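Local coordinates for protein arginyl-tRNA synthetase, putative (Plasmodium falciparum, PDB 5JLD) that probably joins L-arginine to its cognate tRNA at the expense of ATP, as a monomeric class I aminoacyl-tRNA synthetase of the malaria parasite, at residues E498-S501 against K502-S506; E357-F360 against D361-K365; W181-Q184 against F185-I189; Q67-S70 against E71-S75. All coordinates share one frame; numbering follows the deposited sequence.

Contact 1: residues E498-S501 against K502-S506; sequences EDIS and KDELS
I500 and E504 meet where the loop between helices 476-492 and 510-520 of the DALR anticodon-binding region tightens into a short 3-10 turn over residues 502-504. The side chain of E504 is the one to follow. Its CB lies 3.5 Å from the carbonyl O of S501 and 3.8 Å from CG2 of I500. One bond further out, CG of E504 touches the same methyl, CG2 of I500, at 3.5 Å, and the two side chains run at about a right angle to each other. The chain then bends at chi2 (-73°), and the side chain touches K565 of helix 564-584, the helix on which I500 also rests through L568 and L569. The backbone N of E504 closes the turn on O of S501 (3.1 Å), arriving well above the carbonyl plane. Two polar side chains tie the loop to the chain around K107 and F110: K502 NZ by a hydrogen bond to F110 O, D503 by a salt bridge to K107. At the front of the turn OG of S501, set between its own backbone N and carbonyl carbon (chi1 84°), accepts a weak, bent hydrogen bond of 3.4 Å from N of D503.

Contact 2: residues E357-F360 against D361-K365; sequences ETIF and DLIKK
I359 and I363 stand one turn apart and side by side, pointing the same way, with CG2 of I359 4.2 Å from CD1 of I363. That is a light touch between the two methyls. The branches are packed more closely against the backbone: CD1 of I363 reaches to 3.7 Å from the carbonyl O of I359, the same oxygen that takes the N-H of I363 at 3.0 Å. Both isoleucines face inward, onto L332 of helix 326-337, and I363 also meets L375 of strand 374-380. L362 and T358 fill the neighbouring side of the buried surface, both against L313.

Helix 353-364 is the crossover helix of a beta-alpha-beta unit in the class I catalytic domain, linking the parallel strands 343-349 and 374-380. Its side toward helix 326-337 and the strands is apolar, and the polar side chains lie on other sides. The i to i+4 bonds are uneven: N of D361 meets O of E357 almost straight on (2.9 Å, 178°), whereas N of L362 reaches O of T358 at 3.3 Å and 146°, tilted from the carbonyl plane.

D361 is polar but well bonded. With CG anti to its backbone N (chi1 -175°), it carries its carboxylate to Y304 and S306, which both bond OD2. Its pairing with K365 is the weak one, NZ lying 4.0 Å from OD2 of D361, though that NZ also bonds the hydroxyl of Y304. The solvent side belongs to K364, which is exposed. CB of K364 lies 3.4 Å from the carbonyl O of F360; beyond it the chain bends at chi2 and NZ bonds the carbonyl oxygens of K371 and A373.

Contact 3: residues W181-Q184 against F185-I189; sequences WGTQ and FGMII
F185 sets the edge of its ring against the backbone of G182, close to W181, where the loop after strand 171-176 enters helix 185-194 of the class I catalytic domain, so that the first residue of a helix packs on the chain leading into it.

The aromatic contacts come first. CE2 of F185 lies 3.5 Å from N of G182, near the ring plane, and CD2 lies 3.6 Å from O of G182, in that plane. This places a carbonyl oxygen beside the electropositive rim of the ring. W181 sets off away from the helix, and its indole and the F185 ring each make an edge-to-face stack with W248. W248 of helix 242-265 is thus shared by the loop and the helix.

Hydrogen bonding across the junction is sparse. N of I188 donates to O of Q184 at 3.3 Å and 162°, a long first-turn bond. The amide of Q184 lies near helix 209-219, where NE2 makes a weak hydrogen bond to the carbonyl O of Y213.

Aliphatic packing supplies the rest. CG of Q184, roughly opposite the backbone N (chi1 -151°), sits 3.6 Å from both CG1 and CD1 of I188, and the two chains pass at a slant; I188 itself abuts L251. M187 runs out along the opening turn with its chain extended beyond CG, toward S216 and K217. Its sulfur SD stands 3.9 Å from CG of Q184, and at its tip the CE methyl comes to 4.0 Å from CG2 of T183.

Contact 4: residues Q67-S70 against E71-S75; sequences QKIS and EFIIS
Q67 to S70 and E71 to S75 form consecutive turns of helix 66-75, and four i to i+4 bonds join them. N of I73 lies 3.0 Å from O of I69 with a nearly straight N-H...O angle of 174°; the other three, from E71, F72 and I74, are equally short, each donor modestly tilted from the carbonyl plane. The carbonyl O of Q67 serves twice, since OG of S70 also donates to it at 2.8 Å, from the same face of the plane as N of E71. A chi1 of 76° places this hydroxyl back over the preceding turn.

Among the side chains, Q67 and E71 lie alongside one another, pointing the same way, with their amide and carboxylate planes 48° apart. They touch where CG of Q67 comes to 3.8 Å from OE1 of E71, and their ends share one partner: the hydroxyl of S87 bonds both NE2 of Q67 and OE1 of E71. On another flank CG2 of I69 and CD1 of I73 approach loosely, at 4.4 Å. I69 packs on helix 49-57, while I73 meets I93 of strand 93-97 and I22 of helix 10-25, so the helix is seated against the antiparallel sheet and helices of the N-terminal domain. CG1 of I74 presses 3.2 Å from the carbonyl O of S70.

The chemistry implies a division of labour: S70, buried beside A50 and I93, satisfies its hydroxyl within its own helix, whereas the polar ends of Q67 and E71 are both bonded by S87 OG, outside the helix.

Overall arrangement
From the N terminus the chain reaches contact 4 first, inside helix 66-75 of the N-terminal domain. Contact 3 follows at the entry to helix 185-194 and contact 2 within helix 353-364, both in the catalytic domain, with centres about 30 Å apart. Contact 1 comes last, in the anticodon-binding region. Each is a local closure between adjoining residues, so the four run in series, none nested in or crossing another. Contacts 3 and 4 are the most widely separated, their centres about 70 Å apart on opposite sides of the chain's centre. Contact 4 seats its helix on the N-terminal sheet and helices, contact 3 joins a loop to its helix, contact 2 belongs to a crossover between strands, and contact 1 lays its loop on helix 564-584.

Contact 1: residues E498-S501 against K502-S506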
loop_
_atom_site.group_PDB
_atom_site.type_symbol
_atom_site.label_atom_id
_atom_site.label_comp_id
_atom_site.label_asym_id
_atom_site.label_seq_id
_atom_site.Cartn_x
_atom_site.Cartn_y
_atom_site.Cartn_z
ATOM N N GLU A 498 -6.013 -31.529 9.094
ATOM C CA GLU A 498 -4.974 -31.520 10.118
ATOM C C GLU A 498 -4.493 -32.926 10.474
ATOM O O GLU A 498 -3.715 -33.104 11.410
ATOM C CB GLU A 498 -5.483 -30.801 11.372
ATOM C CG GLU A 498 -6.991 -30.888 11.568
ATOM C CD GLU A 498 -7.524 -29.808 12.497
ATOM O OE1 GLU A 498 -6.762 -29.340 13.370
ATOM O OE2 GLU A 498 -8.705 -29.426 12.352
ATOM N N ASP A 499 -4.961 -33.924 9.732
ATOM C CA ASP A 499 -4.449 -35.284 9.885
ATOM C C ASP A 499 -3.349 -35.526 8.857
ATOM O O ASP A 499 -2.581 -36.487 8.950
ATOM C CB ASP A 499 -5.571 -36.306 9.730
ATOM C CG ASP A 499 -6.600 -36.204 10.837
ATOM O OD1 ASP A 499 -6.647 -35.147 11.508
ATOM O OD2 ASP A 499 -7.352 -37.179 11.041
ATOM N N ILE A 500 -3.275 -34.620 7.889
ATOM C CA ILE A 500 -2.358 -34.733 6.765
ATOM C C ILE A 500 -0.986 -34.142 7.067
ATOM O O ILE A 500 -0.878 -32.980 7.456
ATOM C CB ILE A 500 -2.925 -34.013 5.524
ATOM C CG1 ILE A 500 -4.369 -34.438 5.258
ATOM C CG2 ILE A 500 -2.031 -34.225 4.319
ATOM C CD1 ILE A 500 -5.007 -33.689 4.114
ATOM N N SER A 501 0.063 -34.927 6.854
ATOM C CA SER A 501 1.423 -34.416 6.976
ATOM C C SER A 501 1.852 -33.693 5.698
ATOM O O SER A 501 1.376 -34.018 4.601
ATOM C CB SER A 501 2.397 -35.554 7.288
ATOM O OG SER A 501 2.807 -36.208 6.106
ATOM N N LYS A 502 2.757 -32.725 5.847
ATOM C CA LYS A 502 3.283 -31.957 4.714
ATOM C C LYS A 502 3.842 -32.832 3.590
ATOM O O LYS A 502 3.839 -32.432 2.423
ATOM C CB LYS A 502 4.387 -30.998 5.173
ATOM C CG LYS A 502 4.505 -30.828 6.676
ATOM C CD LYS A 502 5.652 -29.898 7.053
ATOM C CE LYS A 502 5.836 -29.855 8.570
ATOM N NZ LYS A 502 6.720 -28.743 9.028
ATOM N N ASP A 503 4.323 -34.025 3.930
ATOM C CA ASP A 503 5.003 -34.848 2.945
ATOM C C ASP A 503 4.031 -35.549 1.986
ATOM O O ASP A 503 4.446 -36.370 1.156
ATOM C CB ASP A 503 5.899 -35.876 3.638
ATOM C CG ASP A 503 7.202 -35.270 4.152
ATOM O OD1 ASP A 503 7.721 -34.326 3.514
ATOM O OD2 ASP A 503 7.714 -35.755 5.185
ATOM N N GLU A 504 2.742 -35.229 2.091
ATOM C CA GLU A 504 1.782 -35.722 1.111
ATOM C C GLU A 504 1.974 -34.953 -0.179
ATOM O O GLU A 504 1.635 -35.424 -1.266
ATOM C CB GLU A 504 0.344 -35.572 1.605
ATOM C CG GLU A 504 -0.064 -36.595 2.648
ATOM C CD GLU A 504 -0.279 -37.975 2.067
ATOM O OE1 GLU A 504 -0.313 -38.104 0.827
ATOM O OE2 GLU A 504 -0.409 -38.933 2.855
ATOM N N LEU A 505 2.555 -33.769 -0.043
ATOM C CA LEU A 505 2.607 -32.796 -1.118
ATOM C C LEU A 505 3.351 -33.311 -2.335
ATOM O O LEU A 505 4.543 -33.596 -2.269
ATOM C CB LEU A 505 3.252 -31.504 -0.611
ATOM C CG LEU A 505 2.890 -30.218 -1.346
ATOM C CD1 LEU A 505 1.384 -29.988 -1.327
ATOM C CD2 LEU A 505 3.611 -29.061 -0.694
ATOM N N SER A 506 2.630 -33.434 -3.445
ATOM C CA SER A 506 3.215 -33.864 -4.705
ATOM C C SER A 506 2.589 -33.129 -5.882
ATOM O O SER A 506 1.407 -33.311 -6.213
ATOM C CB SER A 506 3.071 -35.380 -4.895
ATOM O OG SER A 506 3.466 -36.067 -3.726
#

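Contact 2: residues E357-F360 against D361-K365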
loop_
_atom_site.group_PDB
_atom_site.type_symbol
_atom_site.label_atom_id
_atom_site.label_comp_id
_atom_site.label_asym_id
_atom_site.label_seq_id
_atom_site.Cartn_x
_atom_site.Cartn_y
_atom_site.Cartn_z
ATOM N N GLU A 357 8.541 16.675 -3.338
ATOM C CA GLU A 357 9.900 16.453 -3.799
ATOM C C GLU A 357 10.724 17.675 -3.390
ATOM O O GLU A 357 11.854 17.536 -2.892
ATOM C CB GLU A 357 9.944 16.200 -5.314
ATOM C CG GLU A 357 9.517 14.789 -5.677
ATOM C CD GLU A 357 9.877 14.392 -7.097
ATOM O OE1 GLU A 357 9.599 15.180 -8.027
ATOM O OE2 GLU A 357 10.447 13.291 -7.277
ATOM N N THR A 358 10.118 18.854 -3.508
ATOM C CA THR A 358 10.842 20.076 -3.131
ATOM C C THR A 358 11.112 20.066 -1.625
ATOM O O THR A 358 12.133 20.574 -1.163
ATOM C CB THR A 358 10.087 21.367 -3.495
ATOM O OG1 THR A 358 9.712 21.352 -4.879
ATOM C CG2 THR A 358 10.969 22.585 -3.232
ATOM N N ILE A 359 10.213 19.460 -0.857
ATOM C CA ILE A 359 10.468 19.385 0.573
ATOM C C ILE A 359 11.622 18.417 0.828
ATOM O O ILE A 359 12.517 18.715 1.638
ATOM C CB ILE A 359 9.204 18.977 1.351
ATOM C CG1 ILE A 359 8.238 20.172 1.394
ATOM C CG2 ILE A 359 9.559 18.538 2.791
ATOM C CD1 ILE A 359 6.809 19.799 1.654
ATOM N N PHE A 360 11.647 17.297 0.094
ATOM C CA PHE A 360 12.634 16.257 0.403
ATOM C C PHE A 360 14.023 16.815 0.105
ATOM O O PHE A 360 14.949 16.692 0.912
ATOM C CB PHE A 360 12.380 14.985 -0.405
ATOM C CG PHE A 360 11.077 14.304 -0.087
ATOM C CD1 PHE A 360 10.365 14.616 1.077
ATOM C CD2 PHE A 360 10.562 13.342 -0.955
ATOM C CE1 PHE A 360 9.154 13.991 1.361
ATOM C CE2 PHE A 360 9.357 12.699 -0.677
ATOM C CZ PHE A 360 8.653 13.018 0.485
ATOM N N ASP A 361 14.130 17.458 -1.059
ATOM C CA ASP A 361 15.340 18.160 -1.461
ATOM C C ASP A 361 15.850 19.124 -0.370
ATOM O O ASP A 361 17.058 19.224 -0.146
ATOM C CB ASP A 361 15.087 18.912 -2.777
ATOM C CG ASP A 361 16.341 19.563 -3.332
ATOM O OD1 ASP A 361 17.241 18.834 -3.805
ATOM O OD2 ASP A 361 16.427 20.813 -3.294
ATOM N N LEU A 362 14.951 19.818 0.326
ATOM C CA LEU A 362 15.431 20.710 1.399
ATOM C C LEU A 362 15.936 19.890 2.582
ATOM O O LEU A 362 17.010 20.161 3.144
ATOM C CB LEU A 362 14.334 21.675 1.860
ATOM C CG LEU A 362 14.604 22.440 3.167
ATOM C CD1 LEU A 362 15.847 23.342 3.066
ATOM C CD2 LEU A 362 13.366 23.245 3.594
ATOM N N ILE A 363 15.176 18.856 2.929
ATOM C CA ILE A 363 15.429 18.113 4.162
ATOM C C ILE A 363 16.741 17.318 4.036
ATOM O O ILE A 363 17.466 17.092 5.013
ATOM C CB ILE A 363 14.236 17.176 4.491
ATOM C CG1 ILE A 363 13.322 17.785 5.570
ATOM C CG2 ILE A 363 14.721 15.810 4.940
ATOM C CD1 ILE A 363 12.816 19.206 5.292
ATOM N N LYS A 364 17.047 16.916 2.808
ATOM C CA LYS A 364 18.256 16.166 2.528
ATOM C C LYS A 364 19.494 17.061 2.690
ATOM O O LYS A 364 20.604 16.567 2.881
ATOM C CB LYS A 364 18.164 15.583 1.116
ATOM C CG LYS A 364 18.048 14.064 1.043
ATOM C CD LYS A 364 17.440 13.421 2.281
ATOM C CE LYS A 364 17.371 11.906 2.093
ATOM N NZ LYS A 364 17.257 11.078 3.339
ATOM N N LYS A 365 19.297 18.379 2.635
ATOM C CA LYS A 365 20.409 19.310 2.794
ATOM C C LYS A 365 20.643 19.656 4.267
ATOM O O LYS A 365 21.631 20.304 4.596
ATOM C CB LYS A 365 20.166 20.594 1.986
ATOM C CG LYS A 365 20.315 20.422 0.475
ATOM C CD LYS A 365 20.171 21.736 -0.283
ATOM C CE LYS A 365 20.166 21.475 -1.795
ATOM N NZ LYS A 365 19.875 22.707 -2.595
#

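Contact 3: residues W181-Q184 against F185-I189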
loop_
_atom_site.group_PDB
_atom_site.type_symbol
_atom_site.label_atom_id
_atom_site.label_comp_id
_atom_site.label_asym_id
_atom_site.label_seq_id
_atom_site.Cartn_x
_atom_site.Cartn_y
_atom_site.Cartn_z
ATOM N N TRP A 181 -5.948 23.819 11.530
ATOM C CA TRP A 181 -5.373 25.109 11.847
ATOM C C TRP A 181 -5.428 26.008 10.607
ATOM O O TRP A 181 -4.466 26.690 10.257
ATOM C CB TRP A 181 -3.943 24.928 12.367
ATOM C CG TRP A 181 -3.412 26.108 13.122
ATOM C CD1 TRP A 181 -2.478 27.000 12.677
ATOM C CD2 TRP A 181 -3.771 26.531 14.452
ATOM N NE1 TRP A 181 -2.238 27.950 13.635
ATOM C CE2 TRP A 181 -3.017 27.691 14.735
ATOM C CE3 TRP A 181 -4.656 26.046 15.423
ATOM C CZ2 TRP A 181 -3.112 28.370 15.948
ATOM C CZ3 TRP A 181 -4.757 26.727 16.629
ATOM C CH2 TRP A 181 -3.983 27.873 16.882
ATOM N N GLY A 182 -6.583 26.009 9.954
ATOM C CA GLY A 182 -6.737 26.689 8.683
ATOM C C GLY A 182 -7.314 28.090 8.732
ATOM O O GLY A 182 -7.486 28.690 9.803
ATOM N N THR A 183 -7.606 28.607 7.541
ATOM C CA THR A 183 -8.123 29.959 7.366
ATOM C C THR A 183 -9.378 30.184 8.191
ATOM O O THR A 183 -9.425 31.052 9.065
ATOM C CB THR A 183 -8.458 30.240 5.884
ATOM O OG1 THR A 183 -7.256 30.250 5.106
ATOM C CG2 THR A 183 -9.157 31.582 5.739
ATOM N N GLN A 184 -10.366 29.342 7.915
ATOM C CA GLN A 184 -11.745 29.520 8.341
ATOM C C GLN A 184 -12.011 29.807 9.819
ATOM O O GLN A 184 -12.979 30.499 10.140
ATOM C CB GLN A 184 -12.542 28.276 7.950
ATOM C CG GLN A 184 -13.999 28.573 7.690
ATOM C CD GLN A 184 -14.613 27.654 6.661
ATOM O OE1 GLN A 184 -13.917 26.897 5.984
ATOM N NE2 GLN A 184 -15.924 27.734 6.519
ATOM N N PHE A 185 -11.178 29.282 10.713
ATOM C CA PHE A 185 -11.527 29.260 12.135
ATOM C C PHE A 185 -11.878 30.640 12.705
ATOM O O PHE A 185 -12.602 30.743 13.696
ATOM C CB PHE A 185 -10.399 28.608 12.940
ATOM C CG PHE A 185 -10.359 27.114 12.801
ATOM C CD1 PHE A 185 -11.145 26.309 13.613
ATOM C CD2 PHE A 185 -9.553 26.511 11.843
ATOM C CE1 PHE A 185 -11.131 24.932 13.474
ATOM C CE2 PHE A 185 -9.529 25.132 11.700
ATOM C CZ PHE A 185 -10.314 24.341 12.521
ATOM N N GLY A 186 -11.402 31.699 12.061
ATOM C CA GLY A 186 -11.838 33.043 12.405
ATOM C C GLY A 186 -13.330 33.226 12.164
ATOM O O GLY A 186 -14.106 33.359 13.122
ATOM N N MET A 187 -13.718 33.215 10.887
ATOM C CA MET A 187 -15.116 33.358 10.462
ATOM C C MET A 187 -16.069 32.600 11.375
ATOM O O MET A 187 -16.944 33.192 12.013
ATOM C CB MET A 187 -15.317 32.842 9.030
ATOM C CG MET A 187 -14.185 33.097 8.050
ATOM S SD MET A 187 -14.493 32.232 6.493
ATOM C CE MET A 187 -13.005 32.619 5.577
ATOM N N ILE A 188 -15.870 31.285 11.437
ATOM C CA ILE A 188 -16.731 30.408 12.209
ATOM C C ILE A 188 -16.770 30.897 13.645
ATOM O O ILE A 188 -17.852 31.162 14.178
ATOM C CB ILE A 188 -16.262 28.924 12.147
ATOM C CG1 ILE A 188 -15.992 28.508 10.705
ATOM C CG2 ILE A 188 -17.309 28.000 12.744
ATOM C CD1 ILE A 188 -15.457 27.077 10.570
ATOM N N ILE A 189 -15.599 31.090 14.247
ATOM C CA ILE A 189 -15.551 31.526 15.645
ATOM C C ILE A 189 -16.253 32.874 15.842
ATOM O O ILE A 189 -16.792 33.140 16.914
ATOM C CB ILE A 189 -14.107 31.629 16.171
#

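Contact 4: residues Q67-S70 against E71-S75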
loop_
_atom_site.group_PDB
_atom_site.type_symbol
_atom_site.label_atom_id
_atom_site.label_comp_id
_atom_site.label_asym_id
_atom_site.label_seq_id
_atom_site.Cartn_x
_atom_site.Cartn_y
_atom_site.Cartn_z
ATOM N N GLN A 67 23.399 -14.672 -28.216
ATOM C CA GLN A 67 23.073 -16.017 -27.745
ATOM C C GLN A 67 24.314 -16.754 -27.242
ATOM O O GLN A 67 24.241 -17.495 -26.272
ATOM C CB GLN A 67 22.369 -16.848 -28.835
ATOM C CG GLN A 67 21.832 -18.177 -28.275
ATOM C CD GLN A 67 20.795 -18.855 -29.149
ATOM O OE1 GLN A 67 20.752 -18.658 -30.363
ATOM N NE2 GLN A 67 19.924 -19.639 -28.518
ATOM N N LYS A 68 25.456 -16.548 -27.885
ATOM C CA LYS A 68 26.669 -17.192 -27.395
ATOM C C LYS A 68 27.072 -16.706 -26.005
ATOM O O LYS A 68 27.500 -17.494 -25.155
ATOM C CB LYS A 68 27.812 -16.997 -28.377
ATOM C CG LYS A 68 27.460 -17.434 -29.785
ATOM C CD LYS A 68 28.671 -18.029 -30.437
ATOM C CE LYS A 68 29.772 -16.996 -30.560
ATOM N NZ LYS A 68 30.702 -17.354 -31.651
ATOM N N ILE A 69 26.896 -15.417 -25.761
ATOM C CA ILE A 69 27.144 -14.873 -24.435
ATOM C C ILE A 69 26.191 -15.524 -23.438
ATOM O O ILE A 69 26.609 -15.977 -22.360
ATOM C CB ILE A 69 27.000 -13.341 -24.434
ATOM C CG1 ILE A 69 28.085 -12.730 -25.337
ATOM C CG2 ILE A 69 27.038 -12.762 -23.001
ATOM C CD1 ILE A 69 28.222 -11.204 -25.204
ATOM N N SER A 70 24.918 -15.628 -23.807
ATOM C CA SER A 70 23.976 -16.214 -22.859
ATOM C C SER A 70 24.342 -17.674 -22.574
ATOM O O SER A 70 24.177 -18.144 -21.453
ATOM C CB SER A 70 22.539 -16.100 -23.367
ATOM O OG SER A 70 22.266 -17.030 -24.373
ATOM N N GLU A 71 24.878 -18.364 -23.578
ATOM C CA GLU A 71 25.315 -19.749 -23.412
ATOM C C GLU A 71 26.534 -19.869 -22.479
ATOM O O GLU A 71 26.629 -20.794 -21.675
ATOM C CB GLU A 71 25.630 -20.358 -24.784
ATOM C CG GLU A 71 25.011 -21.708 -24.989
ATOM C CD GLU A 71 23.499 -21.663 -25.014
ATOM O OE1 GLU A 71 22.947 -20.936 -25.857
ATOM O OE2 GLU A 71 22.861 -22.376 -24.211
ATOM N N PHE A 72 27.475 -18.940 -22.594
ATOM C CA PHE A 72 28.580 -18.885 -21.634
ATOM C C PHE A 72 28.037 -18.691 -20.184
ATOM O O PHE A 72 28.382 -19.456 -19.241
ATOM C CB PHE A 72 29.543 -17.764 -22.050
ATOM C CG PHE A 72 30.846 -17.750 -21.303
ATOM C CD1 PHE A 72 31.508 -18.930 -21.000
ATOM C CD2 PHE A 72 31.424 -16.541 -20.932
ATOM C CE1 PHE A 72 32.720 -18.904 -20.322
ATOM C CE2 PHE A 72 32.627 -16.505 -20.253
ATOM C CZ PHE A 72 33.278 -17.687 -19.942
ATOM N N ILE A 73 27.141 -17.716 -20.028
ATOM C CA ILE A 73 26.508 -17.484 -18.720
ATOM C C ILE A 73 25.829 -18.755 -18.168
ATOM O O ILE A 73 26.008 -19.121 -17.014
ATOM C CB ILE A 73 25.464 -16.358 -18.791
ATOM C CG1 ILE A 73 26.153 -15.014 -19.069
ATOM C CG2 ILE A 73 24.632 -16.319 -17.499
ATOM C CD1 ILE A 73 25.203 -13.854 -19.172
ATOM N N ILE A 74 25.048 -19.418 -19.008
ATOM C CA ILE A 74 24.394 -20.667 -18.636
ATOM C C ILE A 74 25.414 -21.742 -18.228
ATOM O O ILE A 74 25.227 -22.427 -17.218
ATOM C CB ILE A 74 23.515 -21.182 -19.800
ATOM C CG1 ILE A 74 22.280 -20.274 -19.954
ATOM C CG2 ILE A 74 23.123 -22.655 -19.596
ATOM C CD1 ILE A 74 21.308 -20.708 -21.034
ATOM N N SER A 75 26.495 -21.865 -19.000
ATOM C CA SER A 75 27.543 -22.842 -18.716
ATOM C C SER A 75 28.177 -22.565 -17.353
ATOM O O SER A 75 28.711 -23.480 -16.720
ATOM C CB SER A 75 28.633 -22.834 -19.795
ATOM O OG SER A 75 29.535 -21.745 -19.599
#